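Local coordinates for insecticidal Delta-Endotoxin Cry8Ea1 (Bacillus Thuringiensis, PDB 3EB7), which kills larvae of the underground pest Holotrichia parallela, probably by opening pores in gut-cell membranes as other three-domain Cry toxins do, at residues R504-V509 / N528-N533; D510-V515 / V566-S571; P475-S480 / V577-R582; N465-Y470 / Q537-E542. All coordinates share one frame; numbering follows the deposited sequence.

In the fold
All four contacts lie in the C-terminal beta-sandwich domain. Contacts 1 and 3 share one sheet: strands 498-507 and 578-588 are neighbours in it, and contact 3 adds strand 476-478 on the other side of 578-588. Contact 2 belongs to the facing sheet, and its F569 and V566 pack on contact 3. Contacts 3 and 4 are the buried ones, whereas 1 and 2 run out to exposed residues. Chemistry follows place: regular backbone bonds in contact 3, backbone bonds beside a charged face of D512, D514 and R567 in contact 2, serine-mediated pairing of loop and strand in contact 1, and van der Waals contact plus a water bridge in contact 4, where the domain meets helix 161-191.

Contact 1 (R504-V509 / N528-N533); sequences RYCSSV and NKSAPN
The ring of Y505 meets the loop 528-533 at its edge, where the carbonyl oxygen of N528 lies in the ring plane and accepts a hydrogen bond from the phenol (Y505 OH to N528 O, 2.7 Å). The hydroxyl also stays in the carbonyl plane of N528. The methylene of S530 stands obliquely to the same ring, and F511 of contact 2 packs on Y505 edge-to-face. With its CG between the backbone N and the carbonyl carbon (chi1 77°), Y505 swings the far end of the ring closer to the loop than its own CB.

Beyond the ring, S530 grips the last residue of the strand at both ends of its peptide backbone. S530 N donates almost straight to S507 O (2.8 Å, 172° at the hydrogen), while S507 N donates to S530 OG (3.0 Å). The same serine oxygen is hydrogen-bonded to N543 O, farther along the same long connection, just ahead of strand 545-548. A531 N adds a weak, strongly bent bond to S507 O (2.9 Å), and S508 CA points its hydrogen at A531 O (3.3 Å). On the other side of the strand C506 SG touches A531 CB (3.8 Å). The hydroxyl of S507 turns back within its own segment to V509 O (2.7 Å).

Where strand 498-507 ends, a serine side chain thus replaces one carbonyl of a regular strand pairing: the buried N and O of S507 both find partners in an irregular loop, while N528 and K529 remain at the protein surface.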
loop_
_atom_site.group_PDB
_atom_site.type_symbol
_atom_site.label_atom_id
_atom_site.label_comp_id
_atom_site.label_asym_id
_atom_site.label_seq_id
_atom_site.Cartn_x
_atom_site.Cartn_y
_atom_site.Cartn_z
ATOM N N ARG A 504 1.585 3.273 17.993
ATOM C CA ARG A 504 2.163 1.986 17.614
ATOM C C ARG A 504 3.682 2.136 17.458
ATOM O O ARG A 504 4.162 3.016 16.736
ATOM C CB ARG A 504 1.512 1.453 16.327
ATOM C CG ARG A 504 1.800 -0.023 16.044
ATOM C CD ARG A 504 0.782 -0.616 15.003
ATOM N NE ARG A 504 1.090 -2.019 14.710
ATOM C CZ ARG A 504 1.271 -2.527 13.493
ATOM N NH1 ARG A 504 1.139 -1.759 12.405
ATOM N NH2 ARG A 504 1.575 -3.818 13.359
ATOM N N TYR A 505 4.437 1.294 18.162
ATOM C CA TYR A 505 5.890 1.416 18.159
ATOM C C TYR A 505 6.600 0.076 18.263
ATOM O O TYR A 505 6.007 -0.924 18.561
ATOM C CB TYR A 505 6.365 2.334 19.287
ATOM C CG TYR A 505 6.343 1.657 20.650
ATOM C CD1 TYR A 505 5.187 1.656 21.422
ATOM C CD2 TYR A 505 7.480 0.985 21.148
ATOM C CE1 TYR A 505 5.155 1.036 22.674
ATOM C CE2 TYR A 505 7.454 0.351 22.385
ATOM C CZ TYR A 505 6.291 0.391 23.145
ATOM O OH TYR A 505 6.245 -0.230 24.367
ATOM N N CYS A 506 7.894 0.088 18.002
ATOM C CA CYS A 506 8.742 -1.038 18.275
ATOM C C CYS A 506 10.051 -0.439 18.828
ATOM O O CYS A 506 10.585 0.531 18.243
ATOM C CB CYS A 506 8.972 -1.831 16.987
ATOM S SG CYS A 506 10.190 -3.169 17.148
ATOM N N SER A 507 10.559 -0.977 19.945
ATOM C CA SER A 507 11.891 -0.556 20.452
ATOM C C SER A 507 12.678 -1.683 21.088
ATOM O O SER A 507 12.097 -2.644 21.559
ATOM C CB SER A 507 11.776 0.571 21.459
ATOM O OG SER A 507 11.003 0.157 22.561
ATOM N N SER A 508 14.005 -1.551 21.060
ATOM C CA SER A 508 14.926 -2.408 21.794
ATOM C C SER A 508 15.201 -1.845 23.206
ATOM O O SER A 508 15.945 -2.446 23.970
ATOM C CB SER A 508 16.248 -2.526 21.026
ATOM O OG SER A 508 16.772 -1.230 20.744
ATOM N N VAL A 509 14.599 -0.700 23.543
ATOM C CA VAL A 509 14.849 -0.002 24.813
ATOM C C VAL A 509 13.552 0.490 25.454
ATOM O O VAL A 509 12.560 0.636 24.751
ATOM C CB VAL A 509 15.831 1.206 24.649
ATOM C CG1 VAL A 509 17.189 0.716 24.277
ATOM C CG2 VAL A 509 15.291 2.274 23.659
ATOM N N ASN A 528 7.864 0.284 27.641
ATOM C CA ASN A 528 8.857 -0.762 27.732
ATOM C C ASN A 528 9.278 -1.266 26.365
ATOM O O ASN A 528 8.578 -1.087 25.376
ATOM C CB ASN A 528 8.319 -1.911 28.594
ATOM C CG ASN A 528 8.224 -1.546 30.089
ATOM O OD1 ASN A 528 9.001 -0.746 30.597
ATOM N ND2 ASN A 528 7.307 -2.183 30.790
ATOM N N LYS A 529 10.446 -1.877 26.321
ATOM C CA LYS A 529 11.005 -2.365 25.093
ATOM C C LYS A 529 10.185 -3.555 24.600
ATOM O O LYS A 529 9.587 -4.260 25.403
ATOM C CB LYS A 529 12.478 -2.740 25.283
ATOM C CG LYS A 529 12.757 -3.979 26.079
ATOM C CD LYS A 529 14.271 -4.232 26.079
ATOM C CE LYS A 529 14.577 -5.690 26.279
ATOM N NZ LYS A 529 15.922 -6.097 25.722
ATOM N N SER A 530 10.193 -3.779 23.294
ATOM C CA SER A 530 9.258 -4.710 22.670
ATOM C C SER A 530 10.030 -5.682 21.803
ATOM O O SER A 530 9.447 -6.593 21.207
ATOM C CB SER A 530 8.268 -3.934 21.795
ATOM O OG SER A 530 8.979 -3.429 20.686
ATOM N N ALA A 531 11.343 -5.465 21.707
ATOM C CA ALA A 531 12.149 -6.233 20.775
ATOM C C ALA A 531 13.537 -6.413 21.328
ATOM O O ALA A 531 13.987 -5.581 22.098
ATOM C CB ALA A 531 12.204 -5.534 19.420
ATOM N N PRO A 532 14.233 -7.495 20.919
ATOM C CA PRO A 532 15.655 -7.552 21.316
ATOM C C PRO A 532 16.497 -6.577 20.481
ATOM O O PRO A 532 15.983 -5.954 19.539
ATOM C CB PRO A 532 16.044 -9.017 21.049
ATOM C CG PRO A 532 15.111 -9.455 19.936
ATOM C CD PRO A 532 13.823 -8.690 20.127
ATOM N N ASN A 533 17.763 -6.430 20.852
ATOM C CA ASN A 533 18.723 -5.653 20.080
ATOM C C ASN A 533 19.164 -6.478 18.872
ATOM O O ASN A 533 20.101 -7.268 18.970
ATOM C CB ASN A 533 19.939 -5.364 20.965
ATOM C CG ASN A 533 20.613 -4.041 20.649
ATOM O OD1 ASN A 533 20.722 -3.185 21.524
ATOM N ND2 ASN A 533 21.059 -3.868 19.417
#

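Contact 2 (D510-V515 / V566-S571); sequences DFDLDV and VRNFSS
D512 and R567 form an antiparallel hydrogen-bonded pair and L513 with V566 the adjoining non-hydrogen-bonded one, but past N568, whose backbone is left-handed (phi 55°, psi 59°), the register slips by one residue and D510 faces S570. D512 N binds R567 O (2.8 Å), with a weak return bond from R567 N to D512 O. At the slipped end S570 N donates to D510 O (2.8 Å), and S570 OG accepts from D510 N (3.0 Å).

One side of the pair is apolar. V566 CG1 meets the F511 ring obliquely, 3.8 Å from F511 CD1, L513 CD1 reaches the same methyl, and F511 CB touches F569 CD2 (4.0 Å). The other side is polar: N568 ND2 hydrogen-bonds to D512 OD2 (3.3 Å) from above the carboxylate plane, although the oxygen is close to the amide plane of N568, and D512 OD1 is engaged by R526. R567, bent at chi3, forms a salt bridge between R567 NH1 and D514 OD2 (3.5 Å), the oxygen well off the guanidinium plane.

The D514-R567 salt bridge thus acts through charge alone, without a directed N-H; D512, held by an amide and an arginine together, is likely to keep its negative charge.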
loop_
_atom_site.group_PDB
_atom_site.type_symbol
_atom_site.label_atom_id
_atom_site.label_comp_id
_atom_site.label_asym_id
_atom_site.label_seq_id
_atom_site.Cartn_x
_atom_site.Cartn_y
_atom_site.Cartn_z
ATOM N N ASP A 510 13.554 0.710 26.775
ATOM C CA ASP A 510 12.444 1.394 27.457
ATOM C C ASP A 510 12.721 2.903 27.279
ATOM O O ASP A 510 13.872 3.278 27.180
ATOM C CB ASP A 510 12.360 1.091 28.974
ATOM C CG ASP A 510 12.459 -0.409 29.334
ATOM O OD1 ASP A 510 13.148 -0.730 30.363
ATOM O OD2 ASP A 510 11.859 -1.277 28.646
ATOM N N PHE A 511 11.681 3.759 27.278
ATOM C CA PHE A 511 11.822 5.177 26.937
ATOM C C PHE A 511 10.651 5.983 27.471
ATOM O O PHE A 511 9.556 5.466 27.696
ATOM C CB PHE A 511 11.919 5.395 25.395
ATOM C CG PHE A 511 10.727 4.882 24.631
ATOM C CD1 PHE A 511 9.750 5.752 24.168
ATOM C CD2 PHE A 511 10.539 3.495 24.425
ATOM C CE1 PHE A 511 8.606 5.245 23.496
ATOM C CE2 PHE A 511 9.433 3.007 23.762
ATOM C CZ PHE A 511 8.460 3.890 23.309
ATOM N N ASP A 512 10.903 7.271 27.658
ATOM C CA ASP A 512 9.888 8.256 27.959
ATOM C C ASP A 512 9.213 8.772 26.644
ATOM O O ASP A 512 9.887 9.104 25.686
ATOM C CB ASP A 512 10.561 9.419 28.713
ATOM C CG ASP A 512 10.855 9.093 30.198
ATOM O OD1 ASP A 512 10.463 8.005 30.692
ATOM O OD2 ASP A 512 11.454 9.961 30.894
ATOM N N LEU A 513 7.889 8.829 26.610
ATOM C CA LEU A 513 7.184 9.332 25.450
ATOM C C LEU A 513 6.192 10.388 25.889
ATOM O O LEU A 513 5.470 10.188 26.833
ATOM C CB LEU A 513 6.446 8.207 24.692
ATOM C CG LEU A 513 5.759 8.610 23.364
ATOM C CD1 LEU A 513 5.723 7.442 22.384
ATOM C CD2 LEU A 513 4.346 9.214 23.569
ATOM N N ASP A 514 6.163 11.521 25.208
ATOM C CA ASP A 514 4.986 12.353 25.322
ATOM C C ASP A 514 4.420 12.881 24.005
ATOM O O ASP A 514 5.097 12.938 22.962
ATOM C CB ASP A 514 5.216 13.479 26.283
ATOM C CG ASP A 514 6.503 14.126 26.061
ATOM O OD1 ASP A 514 6.694 14.601 24.919
ATOM O OD2 ASP A 514 7.323 14.146 27.011
ATOM N N VAL A 515 3.149 13.227 24.111
ATOM C CA VAL A 515 2.326 13.743 23.042
ATOM C C VAL A 515 2.143 15.233 23.295
ATOM O O VAL A 515 1.647 15.627 24.343
ATOM C CB VAL A 515 0.952 13.048 23.091
ATOM C CG1 VAL A 515 0.080 13.473 21.904
ATOM C CG2 VAL A 515 1.161 11.530 23.121
ATOM N N VAL A 566 10.291 11.440 22.139
ATOM C CA VAL A 566 10.894 10.328 22.881
ATOM C C VAL A 566 12.263 10.726 23.523
ATOM O O VAL A 566 13.049 11.519 22.958
ATOM C CB VAL A 566 10.971 8.965 22.082
ATOM C CG1 VAL A 566 9.579 8.534 21.578
ATOM C CG2 VAL A 566 12.013 9.016 20.953
ATOM N N ARG A 567 12.522 10.141 24.691
ATOM C CA ARG A 567 13.484 10.638 25.651
ATOM C C ARG A 567 13.910 9.507 26.617
ATOM O O ARG A 567 13.213 8.494 26.746
ATOM C CB ARG A 567 12.747 11.719 26.437
ATOM C CG ARG A 567 13.569 12.690 27.167
ATOM C CD ARG A 567 12.669 13.728 27.783
ATOM N NE ARG A 567 12.011 14.492 26.736
ATOM C CZ ARG A 567 10.939 15.273 26.903
ATOM N NH1 ARG A 567 10.366 15.407 28.104
ATOM N NH2 ARG A 567 10.430 15.916 25.849
ATOM N N ASN A 568 15.048 9.696 27.286
ATOM C CA ASN A 568 15.449 8.893 28.450
ATOM C C ASN A 568 15.469 7.406 28.154
ATOM O O ASN A 568 14.744 6.616 28.765
ATOM C CB ASN A 568 14.518 9.221 29.650
ATOM C CG ASN A 568 15.103 8.797 31.011
ATOM O OD1 ASN A 568 16.323 8.594 31.154
ATOM N ND2 ASN A 568 14.231 8.677 32.020
ATOM N N PHE A 569 16.283 7.034 27.176
ATOM C CA PHE A 569 16.405 5.657 26.728
ATOM C C PHE A 569 17.068 4.822 27.836
ATOM O O PHE A 569 18.092 5.241 28.378
ATOM C CB PHE A 569 17.270 5.597 25.466
ATOM C CG PHE A 569 16.578 6.049 24.178
ATOM C CD1 PHE A 569 17.074 5.630 22.932
ATOM C CD2 PHE A 569 15.451 6.878 24.191
ATOM C CE1 PHE A 569 16.466 6.060 21.741
ATOM C CE2 PHE A 569 14.854 7.308 23.014
ATOM C CZ PHE A 569 15.370 6.910 21.798
ATOM N N SER A 570 16.525 3.639 28.140
ATOM C CA SER A 570 17.140 2.718 29.114
ATOM C C SER A 570 18.557 2.204 28.751
ATOM O O SER A 570 19.223 1.571 29.564
ATOM C CB SER A 570 16.225 1.525 29.329
ATOM O OG SER A 570 16.196 0.708 28.174
ATOM N N SER A 571 19.020 2.453 27.534
ATOM C CA SER A 571 20.338 2.019 27.120
ATOM C C SER A 571 20.732 2.893 25.954
ATOM O O SER A 571 19.865 3.332 25.182
ATOM C CB SER A 571 20.278 0.558 26.692
ATOM O OG SER A 571 21.526 0.077 26.258
#

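Contact 3 (P475-S480 / V577-R582); sequences PISFNS and VVYIDR
F478 CG and I580 CG1 both stand anti to their carbonyl carbons (chi1 -54° and -58°), and from neighbouring strands this brings the tip of the isoleucine to the phenyl ring, obliquely, with F478 CE1 3.7 Å from I580 CD1. The carbonyl oxygen of V578 lies at the edge of the F478 ring, near its plane. Across the sheet from this pair, S477 OG sits obliquely by the Y579 ring, 3.2 Å from Y579 CD2, and P475 CG runs alongside it at 4.1 Å from that same carbon. V577 CG2 covers one face of the tyrosine, offset toward the rim, and also touches N479 ND2 (3.6 Å), an amide nitrogen that is hydrogen-bonded to S576 O.

Two antiparallel hydrogen-bonded pairs, I476 with I580 and F478 with V578, hold the backbones. The straightest bond runs from I580 N to I476 O (2.8 Å, 175° at the hydrogen).

F478 and I580 face V566 on the other sheet, while Y579 looks toward W536 and L539. Such an antiparallel pair, one side turned into the space between two sheets, is characteristic of a beta-sandwich, here the galactose-binding-like C-terminal domain of three-domain Cry toxins.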
loop_
_atom_site.group_PDB
_atom_site.type_symbol
_atom_site.label_atom_id
_atom_site.label_comp_id
_atom_site.label_asym_id
_atom_site.label_seq_id
_atom_site.Cartn_x
_atom_site.Cartn_y
_atom_site.Cartn_z
ATOM N N PRO A 475 8.240 3.845 9.047
ATOM C CA PRO A 475 8.195 4.393 10.412
ATOM C C PRO A 475 9.214 5.556 10.526
ATOM O O PRO A 475 10.061 5.709 9.638
ATOM C CB PRO A 475 8.706 3.227 11.251
ATOM C CG PRO A 475 9.735 2.523 10.309
ATOM C CD PRO A 475 9.054 2.608 8.943
ATOM N N ILE A 476 9.165 6.330 11.619
ATOM C CA ILE A 476 10.264 7.243 11.960
ATOM C C ILE A 476 11.090 6.558 13.066
ATOM O O ILE A 476 10.519 6.008 13.986
ATOM C CB ILE A 476 9.770 8.702 12.362
ATOM C CG1 ILE A 476 8.952 9.379 11.241
ATOM C CG2 ILE A 476 10.926 9.633 12.749
ATOM C CD1 ILE A 476 9.585 9.326 9.920
ATOM N N SER A 477 12.418 6.587 12.954
ATOM C CA SER A 477 13.343 5.887 13.882
ATOM C C SER A 477 14.120 6.844 14.790
ATOM O O SER A 477 14.488 7.924 14.360
ATOM C CB SER A 477 14.377 5.059 13.095
ATOM O OG SER A 477 13.726 4.240 12.128
ATOM N N PHE A 478 14.394 6.437 16.031
ATOM C CA PHE A 478 15.301 7.194 16.909
ATOM C C PHE A 478 16.359 6.275 17.489
ATOM O O PHE A 478 16.032 5.232 18.029
ATOM C CB PHE A 478 14.537 7.902 18.020
ATOM C CG PHE A 478 13.424 8.768 17.514
ATOM C CD1 PHE A 478 12.148 8.240 17.299
ATOM C CD2 PHE A 478 13.647 10.107 17.222
ATOM C CE1 PHE A 478 11.122 9.036 16.777
ATOM C CE2 PHE A 478 12.609 10.919 16.718
ATOM C CZ PHE A 478 11.355 10.385 16.492
ATOM N N ASN A 479 17.626 6.646 17.305
ATOM C CA ASN A 479 18.745 6.004 17.986
ATOM C C ASN A 479 19.096 6.761 19.270
ATOM O O ASN A 479 19.908 6.308 20.055
ATOM C CB ASN A 479 19.978 5.921 17.080
ATOM C CG ASN A 479 19.819 4.909 15.960
ATOM O OD1 ASN A 479 20.030 5.235 14.786
ATOM N ND2 ASN A 479 19.469 3.676 16.312
ATOM N N SER A 480 18.445 7.899 19.477
ATOM C CA SER A 480 18.572 8.705 20.683
ATOM C C SER A 480 17.378 9.628 20.735
ATOM O O SER A 480 16.538 9.602 19.844
ATOM C CB SER A 480 19.867 9.542 20.645
ATOM O OG SER A 480 19.831 10.469 19.563
ATOM N N VAL A 577 17.177 1.709 19.815
ATOM C CA VAL A 577 16.330 2.247 18.751
ATOM C C VAL A 577 14.858 2.209 19.176
ATOM O O VAL A 577 14.396 1.246 19.791
ATOM C CB VAL A 577 16.592 1.485 17.381
ATOM C CG1 VAL A 577 15.968 0.053 17.375
ATOM C CG2 VAL A 577 16.152 2.316 16.121
ATOM N N VAL A 578 14.153 3.301 18.907
ATOM C CA VAL A 578 12.696 3.370 18.943
ATOM C C VAL A 578 12.170 3.672 17.516
ATOM O O VAL A 578 12.524 4.709 16.924
ATOM C CB VAL A 578 12.238 4.492 19.904
ATOM C CG1 VAL A 578 10.707 4.559 20.041
ATOM C CG2 VAL A 578 12.886 4.334 21.271
ATOM N N TYR A 579 11.347 2.774 16.971
ATOM C CA TYR A 579 10.580 3.053 15.746
ATOM C C TYR A 579 9.183 3.493 16.104
ATOM O O TYR A 579 8.509 2.819 16.891
ATOM C CB TYR A 579 10.422 1.810 14.896
ATOM C CG TYR A 579 11.692 1.178 14.475
ATOM C CD1 TYR A 579 12.243 0.185 15.242
ATOM C CD2 TYR A 579 12.368 1.591 13.315
ATOM C CE1 TYR A 579 13.397 -0.417 14.896
ATOM C CE2 TYR A 579 13.577 0.993 12.957
ATOM C CZ TYR A 579 14.072 -0.029 13.757
ATOM O OH TYR A 579 15.249 -0.724 13.465
ATOM N N ILE A 580 8.740 4.610 15.551
ATOM C CA ILE A 580 7.344 5.051 15.724
ATOM C C ILE A 580 6.550 4.909 14.412
ATOM O O ILE A 580 6.935 5.440 13.384
ATOM C CB ILE A 580 7.254 6.477 16.300
ATOM C CG1 ILE A 580 7.993 6.528 17.647
ATOM C CG2 ILE A 580 5.769 6.892 16.460
ATOM C CD1 ILE A 580 7.896 7.892 18.296
ATOM N N ASP A 581 5.482 4.133 14.458
ATOM C CA ASP A 581 4.692 3.802 13.267
ATOM C C ASP A 581 3.581 4.812 13.061
ATOM O O ASP A 581 3.595 5.559 12.089
ATOM C CB ASP A 581 4.119 2.376 13.351
ATOM C CG ASP A 581 2.986 2.103 12.310
ATOM O OD1 ASP A 581 2.093 1.301 12.623
ATOM O OD2 ASP A 581 2.969 2.662 11.175
ATOM N N ARG A 582 2.626 4.839 13.975
ATOM C CA ARG A 582 1.459 5.667 13.793
ATOM C C ARG A 582 0.860 6.087 15.121
ATOM O O ARG A 582 1.088 5.450 16.150
ATOM C CB ARG A 582 0.411 4.902 12.980
ATOM C CG ARG A 582 -0.072 3.580 13.611
ATOM C CD ARG A 582 -1.185 3.022 12.741
ATOM N NE ARG A 582 -1.616 1.654 13.052
ATOM C CZ ARG A 582 -1.377 0.594 12.277
ATOM N NH1 ARG A 582 -1.832 -0.613 12.609
ATOM N NH2 ARG A 582 -0.662 0.733 11.173
#

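Contact 4 (N465-Y470 / Q537-E542); sequences NEVGHY and QSLKYE
Two connecting loops of the C-terminal beta-sandwich domain meet here, against helix 161-191 of the N-terminal helical domain. The backbone of 539-541 passes across one face of the Y470 ring near its hydroxyl end, with K540 C over that face, while Y470 CE1 approaches L539 O (3.6 Å) and Y470 CE2 approaches Y541 N (3.7 Å), the last two obliquely. CE2 also touches Y541 CB. Y470 CG is anti to the carbonyl carbon (chi1 -79°), which points the ring crosswise to that backbone and brings Y470 OH to K540 CA (3.7 Å).

A second, purely apolar touch joins V467 CG2 to L539 CD1 (4.1 Å), beside Y579. V467 is placed by an Asx turn in which its N donates to N465 OD1 (3.1 Å), at the start of the short 3-10 turn 467-469.

One water donates to Y470 OH (3.1 Å) and accepts from K540 NZ (3.0 Å). Y470 OH and Y541 N both hydrogen-bond to D180 OD1 of helix 161-191. A single aspartate oxygen on that helix therefore takes hold of both loops, and the lysine, linked through the water, probably lends its positive charge to this polar cluster at the domain boundary.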
loop_
_atom_site.group_PDB
_atom_site.type_symbol
_atom_site.label_atom_id
_atom_site.label_comp_id
_atom_site.label_asym_id
_atom_site.label_seq_id
_atom_site.Cartn_x
_atom_site.Cartn_y
_atom_site.Cartn_z
ATOM N N ASN A 465 15.740 1.473 6.108
ATOM C CA ASN A 465 15.370 0.135 6.544
ATOM C C ASN A 465 14.001 -0.159 5.885
ATOM O O ASN A 465 13.354 0.767 5.383
ATOM C CB ASN A 465 15.292 0.077 8.089
ATOM C CG ASN A 465 14.168 0.947 8.669
ATOM O OD1 ASN A 465 12.996 0.803 8.306
ATOM N ND2 ASN A 465 14.525 1.854 9.574
ATOM N N GLU A 466 13.557 -1.418 5.881
ATOM C CA GLU A 466 12.240 -1.783 5.329
ATOM C C GLU A 466 11.288 -2.340 6.394
ATOM O O GLU A 466 10.526 -3.280 6.141
ATOM C CB GLU A 466 12.385 -2.782 4.172
ATOM C CG GLU A 466 13.338 -2.330 3.038
ATOM C CD GLU A 466 12.832 -1.093 2.325
ATOM O OE1 GLU A 466 11.608 -0.816 2.407
ATOM O OE2 GLU A 466 13.639 -0.389 1.675
ATOM N N VAL A 467 11.348 -1.758 7.589
ATOM C CA VAL A 467 10.454 -2.108 8.680
ATOM C C VAL A 467 8.985 -1.839 8.294
ATOM O O VAL A 467 8.069 -2.510 8.777
ATOM C CB VAL A 467 10.870 -1.389 10.012
ATOM C CG1 VAL A 467 9.764 -1.498 11.103
ATOM C CG2 VAL A 467 12.205 -1.967 10.537
ATOM N N GLY A 468 8.789 -0.889 7.386
ATOM C CA GLY A 468 7.476 -0.528 6.897
ATOM C C GLY A 468 6.804 -1.577 6.037
ATOM O O GLY A 468 5.634 -1.438 5.732
ATOM N N HIS A 469 7.506 -2.652 5.672
ATOM C CA HIS A 469 6.832 -3.808 5.062
ATOM C C HIS A 469 5.729 -4.344 5.926
ATOM O O HIS A 469 4.770 -4.886 5.411
ATOM C CB HIS A 469 7.767 -4.954 4.724
ATOM C CG HIS A 469 8.687 -4.680 3.581
ATOM N ND1 HIS A 469 9.804 -5.444 3.341
ATOM C CD2 HIS A 469 8.656 -3.737 2.612
ATOM C CE1 HIS A 469 10.423 -4.985 2.268
ATOM N NE2 HIS A 469 9.750 -3.944 1.814
ATOM N N TYR A 470 5.862 -4.181 7.231
ATOM C CA TYR A 470 4.792 -4.506 8.178
ATOM C C TYR A 470 3.728 -3.409 8.364
ATOM O O TYR A 470 2.632 -3.705 8.855
ATOM C CB TYR A 470 5.389 -4.822 9.555
ATOM C CG TYR A 470 5.979 -6.215 9.676
ATOM C CD1 TYR A 470 7.352 -6.426 9.524
ATOM C CD2 TYR A 470 5.146 -7.324 9.914
ATOM C CE1 TYR A 470 7.912 -7.708 9.625
ATOM C CE2 TYR A 470 5.685 -8.613 10.001
ATOM C CZ TYR A 470 7.061 -8.795 9.857
ATOM O OH TYR A 470 7.584 -10.063 9.967
ATOM N N GLN A 537 15.878 -6.374 10.150
ATOM C CA GLN A 537 15.412 -7.467 9.298
ATOM C C GLN A 537 14.853 -8.588 10.129
ATOM O O GLN A 537 13.997 -9.351 9.665
ATOM C CB GLN A 537 16.546 -8.005 8.450
ATOM C CG GLN A 537 17.165 -7.004 7.441
ATOM C CD GLN A 537 18.357 -6.193 8.026
ATOM O OE1 GLN A 537 18.590 -6.159 9.263
ATOM N NE2 GLN A 537 19.120 -5.536 7.121
ATOM N N SER A 538 15.301 -8.662 11.377
ATOM C CA SER A 538 14.829 -9.677 12.308
ATOM C C SER A 538 13.543 -9.287 13.055
ATOM O O SER A 538 12.962 -10.118 13.752
ATOM C CB SER A 538 15.951 -10.079 13.289
ATOM O OG SER A 538 17.131 -10.419 12.571
ATOM N N LEU A 539 13.079 -8.053 12.913
ATOM C CA LEU A 539 11.849 -7.671 13.633
ATOM C C LEU A 539 10.658 -8.429 13.073
ATOM O O LEU A 539 10.576 -8.646 11.891
ATOM C CB LEU A 539 11.593 -6.157 13.614
ATOM C CG LEU A 539 12.742 -5.311 14.152
ATOM C CD1 LEU A 539 12.425 -3.788 14.159
ATOM C CD2 LEU A 539 13.203 -5.799 15.552
ATOM N N LYS A 540 9.751 -8.838 13.937
ATOM C CA LYS A 540 8.564 -9.584 13.541
ATOM C C LYS A 540 7.298 -8.883 13.977
ATOM O O LYS A 540 7.360 -7.891 14.704
ATOM C CB LYS A 540 8.636 -10.989 14.112
ATOM C CG LYS A 540 9.129 -12.003 13.073
ATOM C CD LYS A 540 10.601 -12.128 13.038
ATOM C CE LYS A 540 11.022 -13.331 12.186
ATOM N NZ LYS A 540 11.046 -13.102 10.721
ATOM N N TYR A 541 6.148 -9.387 13.542
ATOM C CA TYR A 541 4.863 -8.819 13.943
ATOM C C TYR A 541 4.753 -8.552 15.461
ATOM O O TYR A 541 4.394 -7.455 15.854
ATOM C CB TYR A 541 3.680 -9.683 13.480
ATOM C CG TYR A 541 2.387 -9.006 13.826
ATOM C CD1 TYR A 541 1.871 -7.989 13.007
ATOM C CD2 TYR A 541 1.724 -9.294 15.031
ATOM C CE1 TYR A 541 0.692 -7.296 13.359
ATOM C CE2 TYR A 541 0.550 -8.614 15.403
ATOM C CZ TYR A 541 0.042 -7.621 14.550
ATOM O OH TYR A 541 -1.124 -6.973 14.882
ATOM N N GLU A 542 5.069 -9.561 16.286
ATOM C CA GLU A 542 4.999 -9.476 17.769
ATOM C C GLU A 542 5.847 -8.356 18.442
ATOM O O GLU A 542 5.564 -7.964 19.576
ATOM C CB GLU A 542 5.376 -10.817 18.389
ATOM C CG GLU A 542 6.820 -11.211 18.088
ATOM C CD GLU A 542 7.293 -12.434 18.895
ATOM O OE1 GLU A 542 8.481 -12.419 19.340
ATOM O OE2 GLU A 542 6.471 -13.391 19.096
HETATM O O HOH W 1 9.374 -12.033 8.414
#